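Local coordinates for pectate lyase (Paenibacillus sp. 0602, PDB 5GT5), which catalyses the eliminative, endo-acting depolymerisation of polygalacturonate and, probably, of partly methylated pectins, with calcium as the likely cofactor, at residues A[81-86]-A[205-210]; A[136-141]-A[218-223]; A[287-292]-A[417-422]. The protein carries 1 engineered substitution. All coordinates share one frame; numbering follows the deposited sequence.

From the N terminus, the segment at 81-86 comes first and waits for helix 203-212, so interaction 1 closes a long loop, nearly half of it strand. Before that loop is complete, 136-141 leaves strand 131-133, and it meets its partner only at 218-223; the loops of interactions 1 and 2 therefore cross. The two contacts also touch, through Thr82 OG1 on the backbone oxygen of Trp138 and Leu81 N on Glu137. Together they tie the loops at one side of the parallel beta-helix to two successive helices. Interaction 3 follows in series, its centre about 35 Å from that of interaction 2, and fixes the C-terminal helix 419-423 against a coil.

Interaction 1. Residues A[81-86]-A[205-210]; sequences LTHPVL and TRQINE
The amino end of helix 84-89, with His83 in the N-cap position, docks here against helix 203-212, chiefly on Gln207. The Gln207 side chain leaves with CG anti to the backbone N and then bends (chi2 71°), which brings its amide over to Thr82. Gln207 NE2 donates to Thr82 O at 3.1 Å, nearly straight and within the plane of its own amide, though it meets that oxygen from above the carbonyl plane. The other end of the amide, OE1, takes the backbone N-H of Trp138, while Thr82 OG1 bonds to the oxygen of that same Trp138.

His83 lays one face of its ring over Gln207 CA, and its CD2 lies 3.7 Å from Gln207 CB. Both ring nitrogens are engaged: His83 ND1 accepts the capping bond from Val85 N at 3.1 Å, in the ring plane, and NE2 bonds to Trp203 O, so the rotation of the ring is fixed. Pro84 slides past Glu210 in the opposite direction, Pro84 CG 3.9 Å from Glu210 CB. Across helix 203-212, Ile208 points away from 81-86 and packs on helix 233-241, placing the contact helix between helix 233-241 and the start of helix 84-89.

Interaction 2. Residues A[136-141]-A[218-223]; sequences WEWDES and YPMYNY
The indole of Trp138 has the Tyr221 ring standing over one face and Glu140 CG at its edge, in plane. The aromatic pair is edge-to-face: the edge of Tyr221 is turned to the Trp138 six-membered ring, with centroids 5.9 Å apart and planes at 85°. Met220 adds a Met-aromatic contact, its SD lying obliquely to the same Trp138 ring, 5.2 Å from the centroid.

Glu140 does the polar work. Its chain, bent at chi2 (-77°), folds the carboxylate onto the start of helix 219-225, just past Tyr218 in the N-cap position. Glu140 OE1 accepts from Met220 N at 2.7 Å and Glu140 OE2 from Tyr221 N at 3.0 Å, both bonds nearly straight and both on syn lone pairs. Glu140 OE2 has a second donor: Trp138 NE1 reaches it at 2.8 Å, close to the indole plane but from above the carboxylate plane. Three N-H groups thus hold the carboxylate against rotation, and its negative charge probably benefits from the positive end of the helix dipole. With an alanine here, Met220 N, Tyr221 N and Trp138 NE1 lose their shared acceptor, and the start of the helix is likely to be held less firmly to the loop.

Tyr221 OH bonds to Glu212, and Trp138 also packs on Met211 and on helix 233-241. The Asp139 side chain lies about 10 Å from that of Asp174, a probable calcium ligand. The arrangement is helix N-terminal capping by a carboxylate from a separate loop, here a long loop of the parallel beta-helix.

Interaction 3. Residues A[287-292]-A[417-422]; sequences AYNIIM and STLNAR
The amide of Asn289 is gripped at both ends: OD1 accepts from the backbone N of Asp414, and ND2 bonds to Lys338 O. Asn289 CB meets the helix at Leu419 CD1, 3.8 Å away. Across the two segments there is no hydrogen bond, and the contact itself is apolar.

Leu419 is the wedge. With CG anti to its backbone N (chi1 -173°), it pushes both methyls into the bend of the other segment. Leu419 CD2 sits 3.4 Å from Asn289 C and 3.6 Å from Ile290 O, so it rests on main chain as much as on side chains. Leu419 CD2 is also 4.0 Å from Ile291 CG1, where the two side chains slide past each other in opposite directions. Ile291 ends against the next helix residue, its CD1 lying 3.5 Å from Asn420 CA and equally near Asn420 OD1; the Ile291 and Asn420 side chains cross at about a right angle.

Alternation along the chain explains the division of labour: Ile291 points toward the helix, whereas Ile290 points away from it and packs on Tyr270. Asn289 itself has left-handed helical backbone angles and turns the corner between strands 284-288 and 291-293. A sharp bend of this kind, with an asparagine bonded to the following coil, is characteristic of the parallel beta-helix of pectate lyases; here the short C-terminal helix 419-423 packs against its outside.

Interaction 1. Residues A[81-86]-A[205-210]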
ATOM      1  N   LEU A  81      34.664   0.316  15.361  1.00  8.57           N
ATOM      2  CA  LEU A  81      35.791  -0.405  15.961  1.00  9.65           C
ATOM      3  C   LEU A  81      37.130  -0.102  15.325  1.00 12.16           C
ATOM      4  O   LEU A  81      38.164  -0.386  15.939  1.00 14.04           O
ATOM      5  CB  LEU A  81      35.555  -1.913  15.845  1.00 10.36           C
ATOM      6  CG  LEU A  81      34.189  -2.381  16.352  1.00 11.98           C
ATOM      7  CD1 LEU A  81      33.918  -3.873  16.098  1.00 13.77           C
ATOM      8  CD2 LEU A  81      34.071  -2.033  17.837  1.00 15.53           C
ATOM      9  N   THR A  82      37.137   0.431  14.101  1.00  7.82           N
ATOM     10  CA  THR A  82      38.403   0.529  13.340  1.00  7.87           C
ATOM     11  C   THR A  82      38.662   1.827  12.582  1.00  8.09           C
ATOM     12  O   THR A  82      39.809   2.236  12.459  1.00 10.24           O
ATOM     13  CB  THR A  82      38.534  -0.615  12.297  1.00  8.73           C
ATOM     14  OG1 THR A  82      37.354  -0.579  11.464  1.00  8.69           O
ATOM     15  CG2 THR A  82      38.682  -1.998  12.974  1.00  9.56           C
ATOM     16  N   HIS A  83      37.635   2.493  12.060  1.00  8.03           N
ATOM     17  CA  HIS A  83      37.922   3.684  11.264  1.00  7.12           C
ATOM     18  C   HIS A  83      38.276   4.856  12.178  1.00  8.26           C
ATOM     19  O   HIS A  83      37.488   5.182  13.072  1.00  9.81           O
ATOM     20  CB  HIS A  83      36.772   4.080  10.329  1.00  7.86           C
ATOM     21  CG  HIS A  83      37.207   4.954   9.199  1.00  8.86           C
ATOM     22  ND1 HIS A  83      37.677   6.245   9.386  1.00  9.21           N
ATOM     23  CD2 HIS A  83      37.292   4.704   7.874  1.00 10.27           C
ATOM     24  CE1 HIS A  83      38.018   6.748   8.211  1.00  7.64           C
ATOM     25  NE2 HIS A  83      37.805   5.829   7.279  1.00  8.85           N
ATOM     26  N   PRO A  84      39.446   5.470  11.961  1.00  8.81           N
ATOM     27  CA  PRO A  84      39.849   6.546  12.885  1.00  9.80           C
ATOM     28  C   PRO A  84      38.846   7.711  12.969  1.00 11.72           C
ATOM     29  O   PRO A  84      38.680   8.293  14.040  1.00 13.14           O
ATOM     30  CB  PRO A  84      41.194   7.011  12.311  1.00 14.67           C
ATOM     31  CG  PRO A  84      41.202   6.585  10.878  1.00 12.55           C
ATOM     32  CD  PRO A  84      40.422   5.267  10.873  1.00 10.54           C
ATOM     33  N   VAL A  85      38.166   8.026  11.873  1.00  8.85           N
ATOM     34  CA  VAL A  85      37.208   9.126  11.889  1.00  9.84           C
ATOM     35  C   VAL A  85      35.968   8.707  12.656  1.00 10.32           C
ATOM     36  O   VAL A  85      35.481   9.446  13.501  1.00 10.21           O
ATOM     37  CB  VAL A  85      36.850   9.575  10.471  1.00  9.40           C
ATOM     38  CG1 VAL A  85      35.706  10.578  10.487  1.00 11.85           C
ATOM     39  CG2 VAL A  85      38.076  10.182   9.770  1.00 10.69           C
ATOM     40  N   LEU A  86      35.448   7.521  12.352  1.00 10.01           N
ATOM     41  CA  LEU A  86      34.203   7.069  12.953  1.00  8.51           C
ATOM     42  C   LEU A  86      34.354   6.793  14.440  1.00 10.72           C
ATOM     43  O   LEU A  86      33.383   6.904  15.192  1.00 10.12           O
ATOM     44  CB  LEU A  86      33.650   5.854  12.189  1.00  8.47           C
ATOM     45  CG  LEU A  86      33.345   6.096  10.712  1.00  8.56           C
ATOM     46  CD1 LEU A  86      32.739   4.823  10.108  1.00  8.09           C
ATOM     47  CD2 LEU A  86      32.344   7.236  10.582  1.00  8.95           C
ATOM     48  N   THR A 205      41.521   4.850   1.933  1.00  6.85           N
ATOM     49  CA  THR A 205      42.948   5.067   2.168  1.00  7.75           C
ATOM     50  C   THR A 205      43.225   5.553   3.595  1.00  6.47           C
ATOM     51  O   THR A 205      44.187   5.103   4.231  1.00  8.26           O
ATOM     52  CB  THR A 205      43.489   6.062   1.155  1.00  8.32           C
ATOM     53  OG1 THR A 205      43.355   5.493  -0.150  1.00  7.50           O
ATOM     54  CG2 THR A 205      44.984   6.385   1.434  1.00  8.68           C
ATOM     55  N   ARG A 206      42.361   6.433   4.108  1.00  8.50           N
ATOM     56  CA  ARG A 206      42.496   6.859   5.493  1.00  9.18           C
ATOM     57  C   ARG A 206      42.380   5.697   6.464  1.00  9.52           C
ATOM     58  O   ARG A 206      43.144   5.596   7.419  1.00  8.77           O
ATOM     59  CB  ARG A 206      41.499   7.947   5.854  1.00 10.13           C
ATOM     60  CG  ARG A 206      41.986   9.329   5.451  1.00 12.15           C
ATOM     61  CD  ARG A 206      40.911  10.394   5.654  1.00 16.51           C
ATOM     62  NE  ARG A 206      40.091  10.456   4.464  1.00 16.56           N
ATOM     63  CZ  ARG A 206      38.905  11.061   4.395  1.00 27.08           C
ATOM     64  NH1 ARG A 206      38.401  11.667   5.472  1.00 19.72           N
ATOM     65  NH2 ARG A 206      38.222  11.048   3.247  1.00 14.96           N
ATOM     66  N   GLN A 207      41.460   4.768   6.194  1.00  7.74           N
ATOM     67  CA  GLN A 207      41.369   3.593   7.052  1.00  8.51           C
ATOM     68  C   GLN A 207      42.651   2.748   6.979  1.00  6.14           C
ATOM     69  O   GLN A 207      43.171   2.292   7.999  1.00  8.56           O
ATOM     70  CB  GLN A 207      40.162   2.744   6.605  1.00  6.95           C
ATOM     71  CG  GLN A 207      40.057   1.342   7.249  1.00  7.38           C
ATOM     72  CD  GLN A 207      39.682   1.439   8.699  1.00  8.12           C
ATOM     73  OE1 GLN A 207      38.504   1.345   9.040  1.00  7.61           O
ATOM     74  NE2 GLN A 207      40.674   1.671   9.571  1.00  8.61           N
ATOM     75  N   ILE A 208      43.135   2.502   5.768  1.00  5.87           N
ATOM     76  CA  ILE A 208      44.313   1.648   5.614  1.00  7.95           C
ATOM     77  C   ILE A 208      45.566   2.318   6.213  1.00  8.57           C
ATOM     78  O   ILE A 208      46.365   1.651   6.875  1.00  8.68           O
ATOM     79  CB  ILE A 208      44.525   1.208   4.162  1.00  5.98           C
ATOM     80  CG1 ILE A 208      43.773  -0.102   3.869  1.00 12.51           C
ATOM     81  CG2 ILE A 208      45.981   0.844   3.911  1.00 11.23           C
ATOM     82  CD1 ILE A 208      42.271  -0.040   4.036  1.00 12.81           C
ATOM     83  N   ASN A 209      45.705   3.630   6.034  1.00  9.60           N
ATOM     84  CA  ASN A 209      46.872   4.325   6.608  1.00 11.24           C
ATOM     85  C   ASN A 209      46.960   4.174   8.116  1.00 11.35           C
ATOM     86  O   ASN A 209      48.062   3.968   8.677  1.00 12.41           O
ATOM     87  CB  ASN A 209      46.851   5.809   6.233  1.00  9.12           C
ATOM     88  CG  ASN A 209      47.256   6.061   4.815  1.00  9.17           C
ATOM     89  OD1 ASN A 209      47.768   5.177   4.118  1.00 11.80           O
ATOM     90  ND2 ASN A 209      47.022   7.298   4.361  1.00 15.41           N
ATOM     91  N   GLU A 210      45.818   4.246   8.791  1.00  8.04           N
ATOM     92  CA  GLU A 210      45.791   4.068  10.241  1.00  9.74           C
ATOM     93  C   GLU A 210      46.348   2.698  10.615  1.00 14.45           C
ATOM     94  O   GLU A 210      47.153   2.569  11.553  1.00 11.45           O
ATOM     95  CB  GLU A 210      44.363   4.262  10.776  1.00 12.33           C
ATOM     96  CG  GLU A 210      44.179   4.074  12.294  1.00 14.53           C
ATOM     97  CD  GLU A 210      44.866   5.148  13.123  1.00 26.40           C
ATOM     98  OE1 GLU A 210      44.972   6.313  12.649  1.00 28.44           O
ATOM     99  OE2 GLU A 210      45.310   4.820  14.250  1.00 28.81           O
TER

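Interaction 2. Residues A[136-141]-A[218-223]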
ATOM      1  N   TRP A 136      31.407   3.157   6.230  1.00  6.69           N
ATOM      2  CA  TRP A 136      32.177   1.920   6.076  1.00  7.85           C
ATOM      3  C   TRP A 136      33.396   1.978   6.979  1.00  7.09           C
ATOM      4  O   TRP A 136      33.980   3.047   7.158  1.00  6.30           O
ATOM      5  CB  TRP A 136      32.619   1.712   4.617  1.00  5.86           C
ATOM      6  CG  TRP A 136      33.533   0.497   4.411  1.00  6.87           C
ATOM      7  CD1 TRP A 136      33.151  -0.789   4.116  1.00  6.26           C
ATOM      8  CD2 TRP A 136      34.964   0.482   4.513  1.00  6.14           C
ATOM      9  NE1 TRP A 136      34.269  -1.599   4.015  1.00  6.73           N
ATOM     10  CE2 TRP A 136      35.389  -0.847   4.257  1.00  6.10           C
ATOM     11  CE3 TRP A 136      35.928   1.472   4.797  1.00  6.40           C
ATOM     12  CZ2 TRP A 136      36.737  -1.207   4.282  1.00  5.32           C
ATOM     13  CZ3 TRP A 136      37.265   1.119   4.808  1.00  6.58           C
ATOM     14  CH2 TRP A 136      37.657  -0.203   4.573  1.00  6.09           C
ATOM     15  N   GLU A 137      33.792   0.833   7.537  1.00  6.35           N
ATOM     16  CA  GLU A 137      35.104   0.669   8.175  1.00  7.97           C
ATOM     17  C   GLU A 137      35.561  -0.752   7.939  1.00  7.14           C
ATOM     18  O   GLU A 137      34.778  -1.603   7.560  1.00  6.78           O
ATOM     19  CB  GLU A 137      35.065   1.018   9.667  1.00  7.04           C
ATOM     20  CG  GLU A 137      34.281   0.007  10.512  1.00  7.10           C
ATOM     21  CD  GLU A 137      34.426   0.272  11.996  1.00  6.66           C
ATOM     22  OE1 GLU A 137      34.957   1.355  12.368  1.00  8.83           O
ATOM     23  OE2 GLU A 137      34.006  -0.601  12.785  1.00  8.04           O
ATOM     24  N   TRP A 138      36.860  -0.968   8.116  1.00  7.15           N
ATOM     25  CA  TRP A 138      37.482  -2.276   7.959  1.00  6.10           C
ATOM     26  C   TRP A 138      36.971  -3.268   9.008  1.00  8.26           C
ATOM     27  O   TRP A 138      36.760  -2.921  10.171  1.00  8.12           O
ATOM     28  CB  TRP A 138      38.997  -2.045   8.076  1.00  6.14           C
ATOM     29  CG  TRP A 138      39.863  -3.288   8.067  1.00  5.95           C
ATOM     30  CD1 TRP A 138      40.320  -3.972   9.160  1.00  7.10           C
ATOM     31  CD2 TRP A 138      40.403  -3.961   6.913  1.00  6.07           C
ATOM     32  NE1 TRP A 138      41.115  -5.024   8.758  1.00  6.52           N
ATOM     33  CE2 TRP A 138      41.185  -5.039   7.387  1.00  7.20           C
ATOM     34  CE3 TRP A 138      40.315  -3.742   5.535  1.00  8.01           C
ATOM     35  CZ2 TRP A 138      41.856  -5.922   6.531  1.00  8.58           C
ATOM     36  CZ3 TRP A 138      41.011  -4.611   4.659  1.00  7.62           C
ATOM     37  CH2 TRP A 138      41.762  -5.696   5.171  1.00  8.64           C
ATOM     38  N   ASP A 139      36.791  -4.510   8.586  1.00  6.43           N
ATOM     39  CA  ASP A 139      36.302  -5.537   9.500  1.00  7.91           C
ATOM     40  C   ASP A 139      37.387  -6.491  10.009  1.00  7.72           C
ATOM     41  O   ASP A 139      37.771  -7.434   9.298  1.00  9.56           O
ATOM     42  CB  ASP A 139      35.225  -6.364   8.819  1.00  9.34           C
ATOM     43  CG  ASP A 139      34.795  -7.531   9.645  1.00  7.69           C
ATOM     44  OD1 ASP A 139      34.864  -7.460  10.908  1.00  8.70           O
ATOM     45  OD2 ASP A 139      34.404  -8.566   9.033  1.00  8.32           O
ATOM     46  N   GLU A 140      37.835  -6.278  11.247  1.00  8.28           N
ATOM     47  CA  GLU A 140      38.613  -7.293  11.945  1.00  6.93           C
ATOM     48  C   GLU A 140      37.741  -8.296  12.695  1.00 10.04           C
ATOM     49  O   GLU A 140      38.043  -9.512  12.687  1.00 11.13           O
ATOM     50  CB  GLU A 140      39.566  -6.649  12.933  1.00  9.33           C
ATOM     51  CG  GLU A 140      40.716  -5.895  12.275  1.00  9.08           C
ATOM     52  CD  GLU A 140      41.815  -6.801  11.735  1.00  7.45           C
ATOM     53  OE1 GLU A 140      41.997  -7.942  12.260  1.00 11.44           O
ATOM     54  OE2 GLU A 140      42.528  -6.371  10.780  1.00  9.32           O
ATOM     55  N   SER A 141      36.678  -7.817  13.345  1.00  9.61           N
ATOM     56  CA  SER A 141      35.889  -8.648  14.256  1.00 11.08           C
ATOM     57  C   SER A 141      35.346  -9.917  13.632  1.00 10.59           C
ATOM     58  O   SER A 141      35.389 -11.002  14.249  1.00 12.96           O
ATOM     59  CB  SER A 141      34.739  -7.812  14.834  1.00 13.33           C
ATOM     60  OG  SER A 141      34.005  -8.573  15.777  1.00 20.19           O
ATOM     61  N   TYR A 218      45.842  -4.809  14.323  1.00 13.54           N
ATOM     62  CA  TYR A 218      44.865  -5.257  13.322  1.00 10.31           C
ATOM     63  C   TYR A 218      45.320  -6.574  12.729  1.00 10.00           C
ATOM     64  O   TYR A 218      45.980  -6.602  11.685  1.00 10.55           O
ATOM     65  CB  TYR A 218      44.712  -4.173  12.246  1.00 10.90           C
ATOM     66  CG  TYR A 218      44.364  -2.821  12.832  1.00 10.78           C
ATOM     67  CD1 TYR A 218      43.039  -2.467  13.079  1.00 12.74           C
ATOM     68  CD2 TYR A 218      45.364  -1.905  13.144  1.00 12.30           C
ATOM     69  CE1 TYR A 218      42.728  -1.236  13.633  1.00 13.60           C
ATOM     70  CE2 TYR A 218      45.059  -0.682  13.696  1.00 13.06           C
ATOM     71  CZ  TYR A 218      43.747  -0.355  13.938  1.00 13.60           C
ATOM     72  OH  TYR A 218      43.430   0.875  14.487  1.00 17.61           O
ATOM     73  N   PRO A 219      44.983  -7.686  13.392  1.00  9.83           N
ATOM     74  CA  PRO A 219      45.571  -8.984  13.003  1.00  9.47           C
ATOM     75  C   PRO A 219      45.311  -9.428  11.556  1.00 10.19           C
ATOM     76  O   PRO A 219      46.236  -9.952  10.913  1.00 11.78           O
ATOM     77  CB  PRO A 219      44.940  -9.971  13.983  1.00 10.69           C
ATOM     78  CG  PRO A 219      44.442  -9.126  15.132  1.00 14.64           C
ATOM     79  CD  PRO A 219      44.165  -7.757  14.616  1.00 11.95           C
ATOM     80  N   MET A 220      44.101  -9.221  11.037  1.00  7.97           N
ATOM     81  CA  MET A 220      43.848  -9.588   9.651  1.00  7.56           C
ATOM     82  C   MET A 220      44.662  -8.741   8.682  1.00  7.92           C
ATOM     83  O   MET A 220      45.300  -9.280   7.783  1.00  7.88           O
ATOM     84  CB  MET A 220      42.354  -9.454   9.337  1.00  8.68           C
ATOM     85  CG  MET A 220      42.044  -9.807   7.896  1.00  6.59           C
ATOM     86  SD  MET A 220      40.270  -9.647   7.697  1.00 12.39           S
ATOM     87  CE  MET A 220      40.146  -9.780   5.941  1.00 12.63           C
ATOM     88  N   TYR A 221      44.603  -7.425   8.850  1.00  6.59           N
ATOM     89  CA  TYR A 221      45.398  -6.533   8.024  1.00  6.16           C
ATOM     90  C   TYR A 221      46.879  -6.904   8.090  1.00  8.19           C
ATOM     91  O   TYR A 221      47.575  -7.022   7.046  1.00  7.36           O
ATOM     92  CB  TYR A 221      45.169  -5.077   8.457  1.00  7.52           C
ATOM     93  CG  TYR A 221      45.965  -4.115   7.602  1.00  5.99           C
ATOM     94  CD1 TYR A 221      45.525  -3.751   6.344  1.00  6.37           C
ATOM     95  CD2 TYR A 221      47.195  -3.608   8.044  1.00  8.07           C
ATOM     96  CE1 TYR A 221      46.267  -2.907   5.529  1.00  7.87           C
ATOM     97  CE2 TYR A 221      47.928  -2.746   7.255  1.00  7.72           C
ATOM     98  CZ  TYR A 221      47.461  -2.384   6.004  1.00  8.54           C
ATOM     99  OH  TYR A 221      48.191  -1.562   5.181  1.00  9.05           O
ATOM    100  N   ASN A 222      47.356  -7.138   9.310  1.00  7.10           N
ATOM    101  CA  ASN A 222      48.755  -7.530   9.509  1.00  7.76           C
ATOM    102  C   ASN A 222      49.096  -8.820   8.760  1.00 10.27           C
ATOM    103  O   ASN A 222      50.107  -8.909   8.057  1.00  8.93           O
ATOM    104  CB  ASN A 222      49.043  -7.651  11.013  1.00 10.49           C
ATOM    105  CG  ASN A 222      50.520  -7.792  11.329  1.00 15.09           C
ATOM    106  OD1 ASN A 222      51.363  -7.061  10.807  1.00 13.60           O
ATOM    107  ND2 ASN A 222      50.841  -8.755  12.185  1.00 34.17           N
ATOM    108  N   TYR A 223      48.214  -9.807   8.834  1.00 10.20           N
ATOM    109  CA  TYR A 223      48.426 -11.050   8.119  1.00  8.17           C
ATOM    110  C   TYR A 223      48.476 -10.841   6.600  1.00  8.70           C
ATOM    111  O   TYR A 223      49.324 -11.395   5.909  1.00  8.69           O
ATOM    112  CB  TYR A 223      47.324 -12.035   8.484  1.00  8.40           C
ATOM    113  CG  TYR A 223      47.485 -13.360   7.817  1.00  9.29           C
ATOM    114  CD1 TYR A 223      48.482 -14.241   8.211  1.00  8.65           C
ATOM    115  CD2 TYR A 223      46.658 -13.735   6.755  1.00  8.82           C
ATOM    116  CE1 TYR A 223      48.628 -15.473   7.578  1.00 10.19           C
ATOM    117  CE2 TYR A 223      46.800 -14.965   6.113  1.00 11.53           C
ATOM    118  CZ  TYR A 223      47.803 -15.808   6.510  1.00  9.49           C
ATOM    119  OH  TYR A 223      47.944 -17.026   5.858  1.00 13.17           O
TER

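Interaction 3. Residues A[287-292]-A[417-422]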
ATOM      1  N   ALA A 287      14.613  -4.869 -12.898  1.00  6.58           N
ATOM      2  CA  ALA A 287      15.647  -3.892 -13.210  1.00  5.45           C
ATOM      3  C   ALA A 287      15.626  -3.629 -14.710  1.00  8.64           C
ATOM      4  O   ALA A 287      15.663  -4.553 -15.525  1.00  8.95           O
ATOM      5  CB  ALA A 287      17.000  -4.383 -12.776  1.00  5.06           C
ATOM      6  N   TYR A 288      15.528  -2.360 -15.072  1.00  6.46           N
ATOM      7  CA  TYR A 288      15.649  -1.981 -16.475  1.00  7.57           C
ATOM      8  C   TYR A 288      16.560  -0.790 -16.641  1.00  6.15           C
ATOM      9  O   TYR A 288      16.622   0.095 -15.789  1.00  6.11           O
ATOM     10  CB  TYR A 288      14.281  -1.750 -17.134  1.00  7.97           C
ATOM     11  CG  TYR A 288      13.460  -0.526 -16.707  1.00  8.33           C
ATOM     12  CD1 TYR A 288      12.570  -0.597 -15.628  1.00  7.32           C
ATOM     13  CD2 TYR A 288      13.529   0.687 -17.427  1.00  8.59           C
ATOM     14  CE1 TYR A 288      11.764   0.482 -15.296  1.00  8.89           C
ATOM     15  CE2 TYR A 288      12.729   1.789 -17.080  1.00  8.72           C
ATOM     16  CZ  TYR A 288      11.877   1.676 -16.000  1.00  8.76           C
ATOM     17  OH  TYR A 288      11.081   2.741 -15.648  1.00 10.62           O
ATOM     18  N   ASN A 289      17.310  -0.763 -17.745  1.00  7.55           N
ATOM     19  CA  ASN A 289      18.214   0.355 -18.021  1.00  5.76           C
ATOM     20  C   ASN A 289      19.114   0.643 -16.831  1.00  5.72           C
ATOM     21  O   ASN A 289      19.274   1.798 -16.432  1.00  8.17           O
ATOM     22  CB  ASN A 289      17.441   1.632 -18.390  1.00  7.52           C
ATOM     23  CG  ASN A 289      16.734   1.561 -19.758  1.00  9.05           C
ATOM     24  OD1 ASN A 289      15.759   2.287 -19.964  1.00 10.83           O
ATOM     25  ND2 ASN A 289      17.228   0.738 -20.684  1.00  9.03           N
ATOM     26  N   ILE A 290      19.702  -0.414 -16.267  1.00  7.09           N
ATOM     27  CA  ILE A 290      20.741  -0.223 -15.239  1.00  6.43           C
ATOM     28  C   ILE A 290      22.095  -0.589 -15.801  1.00  6.73           C
ATOM     29  O   ILE A 290      22.172  -1.247 -16.847  1.00  7.01           O
ATOM     30  CB  ILE A 290      20.463  -0.997 -13.907  1.00  5.58           C
ATOM     31  CG1 ILE A 290      20.513  -2.525 -14.096  1.00  7.11           C
ATOM     32  CG2 ILE A 290      19.102  -0.529 -13.309  1.00  8.04           C
ATOM     33  CD1 ILE A 290      20.650  -3.279 -12.759  1.00  8.40           C
ATOM     34  N   ILE A 291      23.155  -0.148 -15.125  1.00  6.16           N
ATOM     35  CA  ILE A 291      24.536  -0.479 -15.483  1.00  6.95           C
ATOM     36  C   ILE A 291      25.193  -1.149 -14.294  1.00  7.81           C
ATOM     37  O   ILE A 291      25.135  -0.609 -13.177  1.00  7.63           O
ATOM     38  CB  ILE A 291      25.331   0.777 -15.835  1.00  7.11           C
ATOM     39  CG1 ILE A 291      24.708   1.446 -17.062  1.00  9.73           C
ATOM     40  CG2 ILE A 291      26.800   0.435 -16.114  1.00  8.90           C
ATOM     41  CD1 ILE A 291      25.380   2.745 -17.424  1.00 13.56           C
ATOM     42  N   MET A 292      25.779  -2.335 -14.504  1.00  5.93           N
ATOM     43  CA  MET A 292      26.630  -2.945 -13.484  1.00  6.78           C
ATOM     44  C   MET A 292      28.017  -2.919 -14.091  1.00  7.09           C
ATOM     45  O   MET A 292      28.298  -3.705 -14.993  1.00  9.07           O
ATOM     46  CB  MET A 292      26.254  -4.404 -13.213  1.00  8.37           C
ATOM     47  CG  MET A 292      24.778  -4.658 -12.870  1.00  5.71           C
ATOM     48  SD  MET A 292      24.560  -6.459 -12.716  1.00  8.27           S
ATOM     49  CE  MET A 292      22.781  -6.604 -12.854  1.00  9.80           C
ATOM     50  N   SER A 417      22.548   0.529 -25.765  1.00 11.80           N
ATOM     51  CA  SER A 417      23.799   0.963 -26.416  1.00 12.90           C
ATOM     52  C   SER A 417      24.204   2.397 -26.113  1.00 16.05           C
ATOM     53  O   SER A 417      25.381   2.742 -26.246  1.00 17.40           O
ATOM     54  CB  SER A 417      23.756   0.777 -27.943  1.00 14.57           C
ATOM     55  OG  SER A 417      22.785   1.627 -28.531  1.00 20.56           O
ATOM     56  N   THR A 418      23.259   3.209 -25.672  1.00 14.64           N
ATOM     57  CA  THR A 418      23.578   4.605 -25.351  1.00 14.99           C
ATOM     58  C   THR A 418      23.402   4.888 -23.865  1.00 17.80           C
ATOM     59  O   THR A 418      23.457   6.034 -23.411  1.00 15.42           O
ATOM     60  CB  THR A 418      22.725   5.546 -26.211  1.00 19.23           C
ATOM     61  OG1 THR A 418      21.340   5.218 -26.066  1.00 19.66           O
ATOM     62  CG2 THR A 418      23.130   5.442 -27.685  1.00 27.56           C
ATOM     63  N   LEU A 419      23.201   3.825 -23.096  1.00 11.49           N
ATOM     64  CA  LEU A 419      22.842   3.984 -21.684  1.00  8.90           C
ATOM     65  C   LEU A 419      24.015   4.468 -20.836  1.00 10.51           C
ATOM     66  O   LEU A 419      23.844   5.298 -19.947  1.00 12.79           O
ATOM     67  CB  LEU A 419      22.336   2.640 -21.152  1.00 12.66           C
ATOM     68  CG  LEU A 419      21.756   2.666 -19.734  1.00 10.96           C
ATOM     69  CD1 LEU A 419      20.515   3.493 -19.693  1.00 13.05           C
ATOM     70  CD2 LEU A 419      21.424   1.255 -19.258  1.00 11.31           C
ATOM     71  N   ASN A 420      25.221   3.963 -21.101  1.00 10.27           N
ATOM     72  CA  ASN A 420      26.362   4.434 -20.332  1.00 12.37           C
ATOM     73  C   ASN A 420      26.603   5.914 -20.501  1.00 13.25           C
ATOM     74  O   ASN A 420      26.849   6.631 -19.514  1.00 14.00           O
ATOM     75  CB  ASN A 420      27.638   3.674 -20.689  1.00 18.21           C
ATOM     76  CG  ASN A 420      28.704   3.838 -19.632  1.00 20.08           C
ATOM     77  OD1 ASN A 420      28.695   3.130 -18.624  1.00 20.00           O
ATOM     78  ND2 ASN A 420      29.628   4.776 -19.846  1.00 19.35           N
ATOM     79  N   ALA A 421      26.505   6.392 -21.739  1.00 11.61           N
ATOM     80  CA  ALA A 421      26.667   7.819 -22.002  1.00 13.97           C
ATOM     81  C   ALA A 421      25.594   8.633 -21.283  1.00 14.15           C
ATOM     82  O   ALA A 421      25.890   9.676 -20.682  1.00 14.27           O
ATOM     83  CB  ALA A 421      26.620   8.094 -23.499  1.00 15.13           C
ATOM     84  N   ARG A 422      24.350   8.159 -21.318  1.00 10.40           N
ATOM     85  CA  ARG A 422      23.243   8.885 -20.671  1.00 13.46           C
ATOM     86  C   ARG A 422      23.394   8.960 -19.159  1.00 12.85           C
ATOM     87  O   ARG A 422      23.203  10.029 -18.567  1.00 14.63           O
ATOM     88  CB  ARG A 422      21.892   8.256 -21.035  1.00 15.12           C
ATOM     89  CG  ARG A 422      20.679   8.938 -20.330  1.00 15.12           C
ATOM     90  CD  ARG A 422      20.477  10.348 -20.893  1.00 17.13           C
ATOM     91  NE  ARG A 422      19.431  11.116 -20.211  1.00 15.44           N
ATOM     92  CZ  ARG A 422      19.611  11.794 -19.093  1.00 13.51           C
ATOM     93  NH1 ARG A 422      20.791  11.811 -18.497  1.00 13.96           N
ATOM     94  NH2 ARG A 422      18.576  12.470 -18.574  1.00 16.09           N
TER